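Local coordinates for hypothetical conserved protein (Geobacillus kaustophilus, PDB 2QYH) that is of unknown function but is probably a magnesium-dependent phosphatase of the haloacid dehalogenase-like hydrolase superfamily, at residues E92-N97 and E156-N161; H120-S125 and V168-V173; Q145-C150 and S174-P179; E164-R169 and L178-S183. All blocks are in the same frame, centred on the assembly; numbering follows the deposited sequence.

Following the chain from the N terminus, contact 1 opens on helix 84-96 and closes when helix 156-161 comes to lie beside it. Contact 2 begins within that loop, on helix 117-124, and contact 3 on strand 145-148; both close only after helix 156-161, so contacts 1, 2 and 3 cross one another. Contact 4 starts after contact 1 is complete and closes a short loop at the open end of the hairpin of strands 165-171 and 174-179, sharing Val168 and Arg169 with contact 2 and Leu178 and Pro179 with contact 3. Together they tie three helices to one antiparallel sheet. Leu148 joins contact 1 to contact 3, and the hairpin connects contacts 2, 3 and 4.

Contact 1: residues E92-N97 and E156-N161; sequences EEAHKN and EPYVRN
Tyr158 reaches out from helix 156-161, and its outer end meets Ala94 of helix 84-96 and Asn97 just beyond that helix. The ring turns its edge to Ala94, whose CA lies near the ring plane, and Ala94 CB stands 3.7 Å from Tyr158 CE1. Asn97 comes from the opposite direction: its ND2 donates to Tyr158 OH over 3.1 Å in an almost straight bond (169°), with the oxygen in the amide plane and the amide steeply inclined to the ring. Beside this pair, Asn161 ND2 gives a more bent bond of 2.8 Å to Glu93 OE1, using the syn lone pair of the carboxylate. The two helices run antiparallel (164°) with segment axes 11.4 Å apart, so long side chains bridge them. They lie along one face of the antiparallel sheet, an arrangement consistent with the cap domain of Cof-type HAD hydrolases, and both Ala94 and Tyr158 rest on Leu148 of strand 145-148. With CG anti to the backbone N (chi1 179°) and the chain extended beyond it, Glu93 spans the gap to Asn161. Its other oxygen, OE2, is hydrogen-bonded to Tyr162 OH, while Tyr158 OH has its stronger partner in His99 ND1.

Contact 2: residues H120-S125 and V168-V173; sequences HVSMAS and VRWHDV
Helix 117-124 lies across the end of edge strand 165-171 of the antiparallel sheet, almost perpendicular to it (87°), and sets Ser122 against His171 and Trp170. The imidazole of His171 lies flat beneath the helix: Ser122 CA sits over the middle of its face, 3.7 Å from the ring centroid, as a CH-pi contact. Ser122 CB is on the same face, 3.6 Å from His171 ND1, and Val121 CG1 comes to 3.7 Å from His171 CE1. Trp170 meets the helix with its edge, the six-membered end carrying CH2 to 3.2 Å from Ser122 O, near the ring plane. With CG between the backbone N and the carbonyl carbon (chi1 58°), the indole is brought round to the helix; His171 CB covers one face. Outside the pair, Ser122 OG is bonded to His118 O within its own helix, and a glycerol, probably from the crystallisation liquor, lies beside Trp170. The loop that follows holds the imidazole, for Val173 N donates to His171 ND1 over 3.0 Å. A neutral ring accepting at ND1 would be expected to carry its proton on NE2, and the joint to the helix rests chiefly on CH-pi and van der Waals contact.

Contact 3: residues Q145-C150 and S174-P179; sequences QALLFC and STDVLP
From Ala146 to Leu148 the strand pairs antiparallel with Val177 to Thr175, the segment axes 4.7 Å apart, through four backbone bonds. Ala146 and Val177 form one hydrogen-bonded pair, with Val177 N 2.8 Å from Ala146 O, and Leu148 and Thr175 form the other, with Leu148 N 3.0 Å from Thr175 O; the non-hydrogen-bonded pair Leu147 and Asp176 lies between them. On the face carrying Ala146, Leu148, Thr175 and Val177 the side chains meet carbon to carbon: Ala146 CB is 4.0 Å from Val177 CB, and Leu148 CB lies 3.8 Å from Thr175 CG2 and 4.0 Å from Val177 CG2. Val177 CG2 stands anti to the carbonyl carbon, which swings this methyl toward the neighbouring strand. The other face is mixed. Leu147 and Asp176 run side by side in the same direction, Leu147 CD2 alongside the carboxylate, while the aliphatic part of Gln145 lies parallel to Leu178, with Gln145 CG 3.8 Å from Leu178 CD2. Ser174 OG sits over a face of the Phe149 ring, 3.3 Å from Phe149 CE2. Both are inner strands of the five-stranded sheet, between strands 101-104 and 165-171. One side is largely apolar, Leu148 packing under Ala94 and Tyr158; the other sets the Asp176 carboxylate beside Leu147 and Trp170, where OD2 bonds a glycerol, probably from the crystallisation liquor, so a small hydroxyl compound can reach it.

Contact 4: residues E164-R169 and L178-S183; sequences EFRFVR and LPAGGS
The ring of Phe165 turns its edge to Pro179, whose CA lies near the ring plane at 4.3 Å from Phe165 CD1, while Leu178 O approaches obliquely. Helix 84-96 supplies further neighbours to this ring in Lys86, Val87 and Leu90. The guanidinium group of Arg166 is met at a slant by Ala180 CB, 4.0 Å from Arg166 NH2. Its CG leaves anti to the backbone N, and bends at chi2 (73°) and chi3 (54°) bring the guanidinium alongside Ala180. The side chains of the non-hydrogen-bonded pair Phe165 and Pro179 diverge. This is the open end of the beta hairpin formed by strands 165-171 and 174-179. Arg166 and Leu178 form a hydrogen-bonded pair here: Arg166 N donates to Leu178 O over 2.7 Å, and Leu178 N to Arg166 O over 3.1 Å. The pairing extends past the proline, which has no N-H to give, through Ala180 N, 2.9 Å from Glu164 O, the donor standing well above the carbonyl plane. A type II turn then runs from Pro179 to Gly182, closed by Gly182 N on Pro179 O at 2.9 Å. Gly181 takes the positive-phi place of the turn (phi 101°). Leaving the sheet, the chain reaches Ser183, the N-cap of helix 184-195, whose OG accepts from Glu186 N and is also bonded to Glu213 OE1.

Contact 1: residues E92-N97 and E156-N161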
# COMPACT_ATOMS: atom_id res chain seq x y z
N GLU D 92 19.80 -2.11 25.02
CA GLU D 92 21.17 -2.09 25.52
C GLU D 92 21.73 -3.49 25.66
O GLU D 92 22.82 -3.78 25.17
CB GLU D 92 21.23 -1.35 26.85
CG GLU D 92 21.24 0.17 26.68
CD GLU D 92 20.99 0.92 27.98
OE1 GLU D 92 21.64 0.58 28.99
OE2 GLU D 92 20.16 1.85 27.97
N GLU D 93 20.97 -4.38 26.30
CA GLU D 93 21.43 -5.75 26.48
C GLU D 93 21.68 -6.42 25.12
O GLU D 93 22.71 -7.05 24.91
CB GLU D 93 20.42 -6.56 27.30
CG GLU D 93 20.82 -8.02 27.49
CD GLU D 93 19.94 -8.75 28.49
OE1 GLU D 93 19.99 -10.00 28.52
OE2 GLU D 93 19.21 -8.09 29.26
N ALA D 94 20.73 -6.27 24.20
CA ALA D 94 20.84 -6.86 22.87
C ALA D 94 22.03 -6.28 22.10
O ALA D 94 22.74 -7.00 21.40
CB ALA D 94 19.56 -6.63 22.08
N HIS D 95 22.23 -4.96 22.22
CA HIS D 95 23.33 -4.28 21.55
C HIS D 95 24.67 -4.88 22.00
O HIS D 95 25.63 -4.94 21.23
CB HIS D 95 23.29 -2.78 21.88
CG HIS D 95 24.43 -2.00 21.30
ND1 HIS D 95 25.73 -2.17 21.72
CD2 HIS D 95 24.47 -1.05 20.34
CE1 HIS D 95 26.52 -1.36 21.04
NE2 HIS D 95 25.78 -0.67 20.19
N LYS D 96 24.72 -5.32 23.26
CA LYS D 96 25.92 -5.92 23.82
C LYS D 96 26.28 -7.19 23.06
O LYS D 96 27.45 -7.55 22.94
CB LYS D 96 25.72 -6.25 25.29
CG LYS D 96 25.40 -5.05 26.17
CD LYS D 96 25.28 -5.46 27.63
CE LYS D 96 24.74 -4.33 28.49
NZ LYS D 96 25.57 -3.10 28.41
N ASN D 97 25.27 -7.89 22.54
CA ASN D 97 25.51 -9.12 21.80
C ASN D 97 25.53 -8.91 20.29
O ASN D 97 25.58 -9.88 19.53
CB ASN D 97 24.46 -10.17 22.16
CG ASN D 97 24.52 -10.58 23.61
OD1 ASN D 97 25.60 -10.84 24.14
ND2 ASN D 97 23.36 -10.63 24.26
N GLU D 156 17.06 -17.50 24.00
CA GLU D 156 16.87 -17.93 25.39
C GLU D 156 17.03 -16.82 26.44
O GLU D 156 16.10 -16.55 27.21
CB GLU D 156 17.82 -19.09 25.72
CG GLU D 156 17.85 -19.47 27.20
CD GLU D 156 16.54 -20.06 27.70
OE1 GLU D 156 15.49 -19.42 27.50
OE2 GLU D 156 16.56 -21.16 28.29
N PRO D 157 18.21 -16.17 26.49
CA PRO D 157 18.45 -15.09 27.47
C PRO D 157 17.36 -14.02 27.46
O PRO D 157 16.76 -13.72 28.49
CB PRO D 157 19.81 -14.54 27.05
CG PRO D 157 20.49 -15.75 26.49
CD PRO D 157 19.40 -16.38 25.65
N TYR D 158 17.14 -13.43 26.29
CA TYR D 158 16.13 -12.38 26.11
C TYR D 158 14.77 -12.83 26.62
O TYR D 158 14.11 -12.13 27.39
CB TYR D 158 16.02 -12.00 24.63
CG TYR D 158 17.31 -11.48 24.04
CD1 TYR D 158 17.87 -10.29 24.50
CD2 TYR D 158 17.97 -12.18 23.04
CE1 TYR D 158 19.06 -9.80 23.96
CE2 TYR D 158 19.16 -11.70 22.49
CZ TYR D 158 19.70 -10.51 22.96
OH TYR D 158 20.87 -10.03 22.43
N VAL D 159 14.36 -14.02 26.18
CA VAL D 159 13.10 -14.60 26.59
C VAL D 159 13.04 -14.65 28.12
O VAL D 159 12.05 -14.24 28.73
CB VAL D 159 12.95 -16.05 26.05
CG1 VAL D 159 11.68 -16.70 26.60
CG2 VAL D 159 12.92 -16.04 24.52
N ARG D 160 14.13 -15.15 28.71
CA ARG D 160 14.28 -15.31 30.16
C ARG D 160 14.41 -14.00 30.95
O ARG D 160 13.79 -13.85 32.00
CB ARG D 160 15.52 -16.16 30.44
CG ARG D 160 15.36 -17.19 31.54
CD ARG D 160 14.72 -18.45 31.00
NE ARG D 160 13.28 -18.32 30.81
CZ ARG D 160 12.55 -19.13 30.06
NH1 ARG D 160 13.12 -20.13 29.40
NH2 ARG D 160 11.24 -18.95 29.97
N ASN D 161 15.20 -13.06 30.44
CA ASN D 161 15.41 -11.80 31.15
C ASN D 161 14.31 -10.77 30.96
O ASN D 161 14.28 -9.77 31.67
CB ASN D 161 16.74 -11.16 30.73
CG ASN D 161 17.93 -12.06 31.00
OD1 ASN D 161 17.96 -12.79 31.99
ND2 ASN D 161 18.92 -11.99 30.12

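Contact 2: residues H120-S125 and V168-V173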
# COMPACT_ATOMS: atom_id res chain seq x y z
N HIS D 120 18.42 -6.41 6.56
CA HIS D 120 18.23 -6.45 5.11
C HIS D 120 17.45 -7.69 4.68
O HIS D 120 16.38 -7.59 4.08
CB HIS D 120 19.58 -6.43 4.36
CG HIS D 120 20.29 -5.10 4.37
ND1 HIS D 120 19.85 -4.01 3.65
CD2 HIS D 120 21.42 -4.71 4.99
CE1 HIS D 120 20.69 -3.00 3.83
NE2 HIS D 120 21.65 -3.40 4.64
N VAL D 121 17.97 -8.87 5.02
CA VAL D 121 17.36 -10.13 4.64
C VAL D 121 15.95 -10.40 5.16
O VAL D 121 15.02 -10.66 4.38
CB VAL D 121 18.26 -11.31 5.06
CG1 VAL D 121 17.51 -12.62 4.98
CG2 VAL D 121 19.48 -11.34 4.16
N SER D 122 15.79 -10.36 6.48
CA SER D 122 14.49 -10.62 7.09
C SER D 122 13.45 -9.60 6.64
O SER D 122 12.27 -9.93 6.50
CB SER D 122 14.60 -10.60 8.61
OG SER D 122 14.87 -9.29 9.06
N MSE D 123 13.88 -8.36 6.43
CA MSE D 123 12.97 -7.30 6.01
C MSE D 123 12.64 -7.30 4.51
O MSE D 123 11.56 -6.88 4.10
CB MSE D 123 13.54 -5.94 6.40
CG MSE D 123 13.73 -5.74 7.88
SE MSE D 123 12.09 -5.57 8.92
CE MSE D 123 10.79 -5.35 7.52
N ALA D 124 13.59 -7.76 3.70
CA ALA D 124 13.36 -7.80 2.27
C ALA D 124 12.27 -8.84 2.03
O ALA D 124 11.50 -8.74 1.07
CB ALA D 124 14.63 -8.19 1.56
N SER D 125 12.21 -9.83 2.91
CA SER D 125 11.21 -10.88 2.78
C SER D 125 9.81 -10.33 3.06
O SER D 125 8.82 -10.91 2.62
CB SER D 125 11.53 -12.05 3.73
OG SER D 125 11.41 -11.67 5.08
N VAL D 168 8.12 -13.83 19.57
CA VAL D 168 7.51 -14.77 18.63
C VAL D 168 8.30 -14.73 17.33
O VAL D 168 8.28 -13.72 16.61
CB VAL D 168 6.04 -14.39 18.35
CG1 VAL D 168 5.39 -15.43 17.44
CG2 VAL D 168 5.28 -14.26 19.66
N ARG D 169 8.98 -15.82 17.02
CA ARG D 169 9.81 -15.90 15.82
C ARG D 169 9.01 -16.08 14.53
O ARG D 169 8.03 -16.81 14.49
CB ARG D 169 10.83 -17.04 15.99
CG ARG D 169 11.89 -17.13 14.90
CD ARG D 169 13.08 -17.98 15.36
NE ARG D 169 13.84 -17.32 16.42
CZ ARG D 169 14.70 -16.32 16.23
NH1 ARG D 169 14.92 -15.85 15.01
NH2 ARG D 169 15.32 -15.78 17.26
N TRP D 170 9.46 -15.39 13.48
CA TRP D 170 8.81 -15.46 12.18
C TRP D 170 9.84 -15.59 11.06
O TRP D 170 9.49 -15.79 9.90
CB TRP D 170 7.97 -14.20 11.93
CG TRP D 170 8.78 -12.95 12.00
CD1 TRP D 170 9.15 -12.27 13.12
CD2 TRP D 170 9.39 -12.26 10.90
NE1 TRP D 170 9.95 -11.20 12.80
CE2 TRP D 170 10.12 -11.17 11.45
CE3 TRP D 170 9.40 -12.45 9.51
CZ2 TRP D 170 10.84 -10.27 10.64
CZ3 TRP D 170 10.12 -11.56 8.72
CH2 TRP D 170 10.83 -10.48 9.29
N HIS D 171 11.12 -15.47 11.41
CA HIS D 171 12.20 -15.58 10.43
C HIS D 171 13.43 -16.18 11.10
O HIS D 171 13.52 -16.22 12.33
CB HIS D 171 12.51 -14.20 9.84
CG HIS D 171 13.48 -14.21 8.70
ND1 HIS D 171 14.85 -14.15 8.88
CD2 HIS D 171 13.28 -14.28 7.36
CE1 HIS D 171 15.45 -14.17 7.70
NE2 HIS D 171 14.52 -14.26 6.76
N ASP D 172 14.38 -16.67 10.30
CA ASP D 172 15.60 -17.26 10.84
C ASP D 172 16.41 -16.28 11.66
O ASP D 172 17.04 -16.66 12.64
CB ASP D 172 16.50 -17.78 9.72
CG ASP D 172 16.08 -19.14 9.23
OD1 ASP D 172 16.66 -19.64 8.25
OD2 ASP D 172 15.15 -19.71 9.83
N VAL D 173 16.39 -15.01 11.27
CA VAL D 173 17.18 -14.03 11.99
C VAL D 173 16.40 -12.86 12.59
O VAL D 173 16.99 -11.82 12.90
CB VAL D 173 18.30 -13.45 11.09
CG1 VAL D 173 19.24 -14.57 10.65
CG2 VAL D 173 17.69 -12.77 9.88

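Contact 3: residues Q145-C150 and S174-P179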
# COMPACT_ATOMS: atom_id res chain seq x y z
N GLN D 145 5.45 -2.18 18.98
CA GLN D 145 6.01 -3.49 18.72
C GLN D 145 7.43 -3.26 18.22
O GLN D 145 7.74 -2.20 17.68
CB GLN D 145 5.17 -4.20 17.66
CG GLN D 145 5.52 -5.64 17.40
CD GLN D 145 4.47 -6.33 16.55
OE1 GLN D 145 3.30 -6.42 16.93
NE2 GLN D 145 4.89 -6.83 15.38
N ALA D 146 8.29 -4.25 18.42
CA ALA D 146 9.67 -4.11 17.98
C ALA D 146 10.13 -5.41 17.36
O ALA D 146 9.44 -6.43 17.43
CB ALA D 146 10.57 -3.73 19.16
N LEU D 147 11.31 -5.36 16.75
CA LEU D 147 11.89 -6.52 16.11
C LEU D 147 13.30 -6.74 16.65
O LEU D 147 14.10 -5.80 16.71
CB LEU D 147 11.95 -6.32 14.60
CG LEU D 147 10.62 -6.30 13.85
CD1 LEU D 147 10.85 -5.75 12.45
CD2 LEU D 147 10.04 -7.71 13.79
N LEU D 148 13.57 -7.97 17.08
CA LEU D 148 14.89 -8.32 17.59
C LEU D 148 15.53 -9.20 16.55
O LEU D 148 14.93 -10.18 16.10
CB LEU D 148 14.77 -9.10 18.90
CG LEU D 148 16.10 -9.60 19.49
CD1 LEU D 148 16.98 -8.43 19.87
CD2 LEU D 148 15.81 -10.46 20.71
N PHE D 149 16.75 -8.86 16.15
CA PHE D 149 17.43 -9.65 15.14
C PHE D 149 18.52 -10.53 15.73
O PHE D 149 19.61 -10.07 16.06
CB PHE D 149 17.97 -8.75 14.05
CG PHE D 149 16.90 -7.97 13.34
CD1 PHE D 149 16.40 -6.80 13.89
CD2 PHE D 149 16.36 -8.44 12.15
CE1 PHE D 149 15.37 -6.11 13.27
CE2 PHE D 149 15.33 -7.75 11.52
CZ PHE D 149 14.83 -6.58 12.08
N CYS D 150 18.19 -11.82 15.85
CA CYS D 150 19.08 -12.83 16.37
C CYS D 150 18.47 -14.16 15.98
O CYS D 150 17.28 -14.23 15.63
CB CYS D 150 19.18 -12.74 17.90
SG CYS D 150 17.78 -13.46 18.78
N SER D 174 15.10 -13.04 12.78
CA SER D 174 14.29 -11.97 13.35
C SER D 174 13.05 -12.51 14.07
O SER D 174 12.38 -13.41 13.57
CB SER D 174 13.85 -10.99 12.26
OG SER D 174 13.18 -9.87 12.80
N THR D 175 12.76 -11.94 15.23
CA THR D 175 11.61 -12.36 16.01
C THR D 175 10.85 -11.12 16.49
O THR D 175 11.46 -10.08 16.75
CB THR D 175 12.04 -13.19 17.23
OG1 THR D 175 10.87 -13.63 17.94
CG2 THR D 175 12.91 -12.36 18.16
N ASP D 176 9.52 -11.23 16.59
CA ASP D 176 8.70 -10.10 17.04
C ASP D 176 8.76 -9.92 18.54
O ASP D 176 8.87 -10.88 19.30
CB ASP D 176 7.23 -10.30 16.67
CG ASP D 176 6.98 -10.20 15.19
OD1 ASP D 176 7.47 -9.23 14.56
OD2 ASP D 176 6.29 -11.09 14.65
N VAL D 177 8.65 -8.66 18.96
CA VAL D 177 8.67 -8.33 20.37
C VAL D 177 7.34 -7.66 20.73
O VAL D 177 7.11 -6.50 20.38
CB VAL D 177 9.84 -7.38 20.70
CG1 VAL D 177 9.87 -7.07 22.19
CG2 VAL D 177 11.15 -8.00 20.26
N LEU D 178 6.46 -8.39 21.40
CA LEU D 178 5.17 -7.83 21.79
C LEU D 178 5.10 -7.83 23.31
O LEU D 178 5.92 -8.46 23.98
CB LEU D 178 3.99 -8.68 21.25
CG LEU D 178 4.15 -9.70 20.12
CD1 LEU D 178 2.78 -10.30 19.81
CD2 LEU D 178 4.74 -9.06 18.87
N PRO D 179 4.13 -7.11 23.88
CA PRO D 179 4.05 -7.10 25.34
C PRO D 179 3.40 -8.41 25.78
O PRO D 179 2.48 -8.89 25.13
CB PRO D 179 3.17 -5.90 25.63
CG PRO D 179 2.20 -5.94 24.48
CD PRO D 179 3.11 -6.22 23.30

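Contact 4: residues E164-R169 and L178-S183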
# COMPACT_ATOMS: atom_id res chain seq x y z
N GLU D 164 8.31 -9.53 30.52
CA GLU D 164 7.29 -8.52 30.24
C GLU D 164 7.04 -8.40 28.74
O GLU D 164 6.12 -7.71 28.29
CB GLU D 164 7.69 -7.15 30.81
CG GLU D 164 9.17 -6.87 30.83
CD GLU D 164 9.85 -7.47 32.05
OE1 GLU D 164 9.47 -7.09 33.18
OE2 GLU D 164 10.76 -8.31 31.87
N PHE D 165 7.88 -9.08 27.96
CA PHE D 165 7.73 -9.10 26.51
C PHE D 165 7.49 -10.54 26.07
O PHE D 165 7.74 -11.47 26.83
CB PHE D 165 8.98 -8.59 25.80
CG PHE D 165 9.25 -7.13 26.01
CD1 PHE D 165 8.21 -6.21 26.03
CD2 PHE D 165 10.56 -6.67 26.14
CE1 PHE D 165 8.47 -4.84 26.17
CE2 PHE D 165 10.83 -5.32 26.29
CZ PHE D 165 9.78 -4.40 26.30
N ARG D 166 7.00 -10.72 24.85
CA ARG D 166 6.78 -12.04 24.30
C ARG D 166 7.51 -12.09 22.96
O ARG D 166 7.20 -11.31 22.06
CB ARG D 166 5.30 -12.31 24.08
CG ARG D 166 5.01 -13.58 23.27
CD ARG D 166 5.25 -14.87 24.04
NE ARG D 166 4.52 -14.89 25.30
CZ ARG D 166 5.05 -14.57 26.48
NH1 ARG D 166 6.32 -14.22 26.56
NH2 ARG D 166 4.29 -14.55 27.57
N PHE D 167 8.48 -12.99 22.84
CA PHE D 167 9.23 -13.11 21.60
C PHE D 167 8.63 -14.21 20.73
O PHE D 167 8.62 -15.38 21.12
CB PHE D 167 10.70 -13.39 21.92
CG PHE D 167 11.34 -12.34 22.79
CD1 PHE D 167 11.10 -12.31 24.16
CD2 PHE D 167 12.14 -11.35 22.23
CE1 PHE D 167 11.64 -11.30 24.95
CE2 PHE D 167 12.69 -10.33 23.02
CZ PHE D 167 12.44 -10.30 24.38
N VAL D 168 8.12 -13.83 19.57
CA VAL D 168 7.51 -14.77 18.63
C VAL D 168 8.30 -14.73 17.33
O VAL D 168 8.28 -13.72 16.61
CB VAL D 168 6.04 -14.39 18.35
CG1 VAL D 168 5.39 -15.43 17.44
CG2 VAL D 168 5.28 -14.26 19.66
N ARG D 169 8.98 -15.82 17.02
CA ARG D 169 9.81 -15.90 15.82
C ARG D 169 9.01 -16.08 14.53
O ARG D 169 8.03 -16.81 14.49
CB ARG D 169 10.83 -17.04 15.99
CG ARG D 169 11.89 -17.13 14.90
CD ARG D 169 13.08 -17.98 15.36
NE ARG D 169 13.84 -17.32 16.42
CZ ARG D 169 14.70 -16.32 16.23
NH1 ARG D 169 14.92 -15.85 15.01
NH2 ARG D 169 15.32 -15.78 17.26
N LEU D 178 6.46 -8.39 21.40
CA LEU D 178 5.17 -7.83 21.79
C LEU D 178 5.10 -7.83 23.31
O LEU D 178 5.92 -8.46 23.98
CB LEU D 178 3.99 -8.68 21.25
CG LEU D 178 4.15 -9.70 20.12
CD1 LEU D 178 2.78 -10.30 19.81
CD2 LEU D 178 4.74 -9.06 18.87
N PRO D 179 4.13 -7.11 23.88
CA PRO D 179 4.05 -7.10 25.34
C PRO D 179 3.40 -8.41 25.78
O PRO D 179 2.48 -8.89 25.13
CB PRO D 179 3.17 -5.90 25.63
CG PRO D 179 2.20 -5.94 24.48
CD PRO D 179 3.11 -6.22 23.30
N ALA D 180 3.90 -8.99 26.86
CA ALA D 180 3.30 -10.23 27.34
C ALA D 180 1.83 -9.91 27.60
O ALA D 180 1.51 -8.88 28.20
CB ALA D 180 3.97 -10.69 28.61
N GLY D 181 0.95 -10.77 27.11
CA GLY D 181 -0.46 -10.53 27.32
C GLY D 181 -1.13 -9.95 26.10
O GLY D 181 -2.35 -9.87 26.05
N GLY D 182 -0.34 -9.56 25.11
CA GLY D 182 -0.92 -9.00 23.90
C GLY D 182 -1.12 -9.99 22.77
O GLY D 182 -0.27 -10.85 22.52
N SER D 183 -2.25 -9.87 22.08
CA SER D 183 -2.57 -10.73 20.94
C SER D 183 -3.71 -10.06 20.18
O SER D 183 -4.44 -9.25 20.75
CB SER D 183 -2.99 -12.13 21.40
OG SER D 183 -4.35 -12.15 21.80